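Low temperature requirement C protein (Listeria monocytogenes, PDB 1Y9I) probably acts as a phosphatidylglycerophosphatase, a lipid phosphatase of the PgpA family, and binds calcium and magnesium at a two-metal site. Local coordinates at residues Tyr39-Leu43 / Leu158-Tyr162. Residues are numbered along the deposited sequence; the frame is centred on the assembly and turned at random.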
loop_
_atom_site.group_PDB
_atom_site.type_symbol
_atom_site.label_atom_id
_atom_site.label_comp_id
_atom_site.label_asym_id
_atom_site.label_seq_id
_atom_site.Cartn_x
_atom_site.Cartn_y
_atom_site.Cartn_z
ATOM N N TYR A 39 -17.277 18.905 -7.252
ATOM C CA TYR A 39 -17.099 19.303 -5.860
ATOM C C TYR A 39 -16.656 20.754 -5.710
ATOM O O TYR A 39 -16.676 21.308 -4.613
ATOM C CB TYR A 39 -16.082 18.372 -5.193
ATOM C CG TYR A 39 -16.437 16.910 -5.349
ATOM C CD1 TYR A 39 -17.576 16.379 -4.737
ATOM C CD2 TYR A 39 -15.661 16.067 -6.145
ATOM C CE1 TYR A 39 -17.934 15.046 -4.920
ATOM C CE2 TYR A 39 -16.010 14.734 -6.334
ATOM C CZ TYR A 39 -17.148 14.231 -5.719
ATOM O OH TYR A 39 -17.502 12.916 -5.915
ATOM N N HIS A 40 -16.254 21.363 -6.819
ATOM C CA HIS A 40 -15.809 22.749 -6.816
ATOM C C HIS A 40 -16.365 23.424 -8.063
ATOM O O HIS A 40 -15.663 23.586 -9.058
ATOM C CB HIS A 40 -14.279 22.809 -6.826
ATOM C CG HIS A 40 -13.639 22.155 -5.642
ATOM N ND1 HIS A 40 -13.706 22.686 -4.370
ATOM C CD2 HIS A 40 -12.920 21.012 -5.533
ATOM C CE1 HIS A 40 -13.055 21.899 -3.532
ATOM N NE2 HIS A 40 -12.569 20.877 -4.211
ATOM N N PRO A 41 -17.647 23.813 -8.029
ATOM C CA PRO A 41 -18.233 24.465 -9.201
ATOM C C PRO A 41 -17.412 25.673 -9.645
ATOM O O PRO A 41 -16.879 26.414 -8.817
ATOM C CB PRO A 41 -19.639 24.833 -8.725
ATOM C CG PRO A 41 -19.465 25.011 -7.242
ATOM C CD PRO A 41 -18.576 23.845 -6.887
ATOM N N GLY A 42 -17.295 25.852 -10.957
ATOM C CA GLY A 42 -16.525 26.968 -11.474
ATOM C C GLY A 42 -15.055 26.632 -11.670
ATOM O O GLY A 42 -14.303 27.426 -12.238
ATOM N N LEU A 43 -14.642 25.458 -11.196
ATOM C CA LEU A 43 -13.251 25.022 -11.334
ATOM C C LEU A 43 -12.843 25.078 -12.803
ATOM O O LEU A 43 -13.574 24.609 -13.674
ATOM C CB LEU A 43 -13.089 23.588 -10.806
ATOM C CG LEU A 43 -11.689 22.959 -10.848
ATOM C CD1 LEU A 43 -10.761 23.695 -9.898
ATOM C CD2 LEU A 43 -11.778 21.484 -10.463
ATOM N N LEU A 158 -5.001 19.179 -5.053
ATOM C CA LEU A 158 -5.975 20.255 -5.196
ATOM C C LEU A 158 -6.902 20.261 -3.977
ATOM O O LEU A 158 -7.149 21.309 -3.384
ATOM C CB LEU A 158 -6.778 20.050 -6.491
ATOM C CG LEU A 158 -7.807 21.097 -6.932
ATOM C CD1 LEU A 158 -8.199 20.848 -8.384
ATOM C CD2 LEU A 158 -9.029 21.034 -6.034
ATOM N N ALA A 159 -7.411 19.090 -3.603
ATOM C CA ALA A 159 -8.302 18.990 -2.447
ATOM C C ALA A 159 -7.636 19.587 -1.212
ATOM O O ALA A 159 -8.270 20.327 -0.449
ATOM C CB ALA A 159 -8.674 17.540 -2.190
ATOM N N HIS A 160 -6.359 19.269 -1.013
ATOM C CA HIS A 160 -5.623 19.795 0.133
ATOM C C HIS A 160 -5.404 21.298 0.017
ATOM O O HIS A 160 -5.224 21.983 1.022
ATOM C CB HIS A 160 -4.259 19.113 0.277
ATOM C CG HIS A 160 -4.309 17.794 0.984
ATOM N ND1 HIS A 160 -4.593 16.611 0.337
ATOM C CD2 HIS A 160 -4.124 17.474 2.288
ATOM C CE1 HIS A 160 -4.578 15.619 1.211
ATOM N NE2 HIS A 160 -4.298 16.117 2.401
ATOM N N SER A 161 -5.421 21.806 -1.210
ATOM C CA SER A 161 -5.210 23.230 -1.449
ATOM C C SER A 161 -6.289 24.125 -0.845
ATOM O O SER A 161 -6.202 25.347 -0.938
ATOM C CB SER A 161 -5.108 23.503 -2.955
ATOM O OG SER A 161 -3.995 22.831 -3.527
ATOM N N TYR A 162 -7.300 23.527 -0.225
ATOM C CA TYR A 162 -8.378 24.307 0.382
ATOM C C TYR A 162 -8.340 24.285 1.913
ATOM O O TYR A 162 -9.167 24.918 2.575
ATOM C CB TYR A 162 -9.736 23.797 -0.111
ATOM C CG TYR A 162 -9.986 24.028 -1.588
ATOM C CD1 TYR A 162 -9.152 23.468 -2.555
ATOM C CD2 TYR A 162 -11.064 24.802 -2.019
ATOM C CE1 TYR A 162 -9.386 23.669 -3.919
ATOM C CE2 TYR A 162 -11.308 25.012 -3.377
ATOM C CZ TYR A 162 -10.466 24.442 -4.322
ATOM O OH TYR A 162 -10.701 24.643 -5.666
#
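The imidazole of His-40 lies against one face of the Tyr-162 phenol in an offset stack, centroids 4.2 Å apart and planes inclined by 26°. Tyr-162 CZ lies over one imidazole face and His-40 CE1 over one phenol face, each 3.6 Å above the plane and displaced toward the rim; His-40 ND1 approaches Tyr-162 CE2 to 3.5 Å. Deeper in, Leu-158 is buried, and leucine suits it because its two methyls serve two partners: CD2 passes obliquely by the flat imidazole, 3.9 Å from His-40 CD2, while CD1 meets Leu-43 CD1 tip to tip at 4.1 Å. Leu-43 also packs on Leu-33 of helix 25-36 and Cys-48 of helix 45-56. Tyr-162, by contrast, is exposed overall despite its close stacking. The type II turn, closed by the hydrogen bond from Leu-43 N to His-40 O (3.0 Å), carries exposed Pro-41 and Gly-42 outward; at phi 89° and psi -8° a CB would jam against Pro-41 O, which calls for glycine. No hydrogen bond joins the segments: the loop meets the end of helix 143-160 and the residues just after it mainly through ring stacking and methyl packing, so cohesion is probably mostly dispersion and burial of apolar surface.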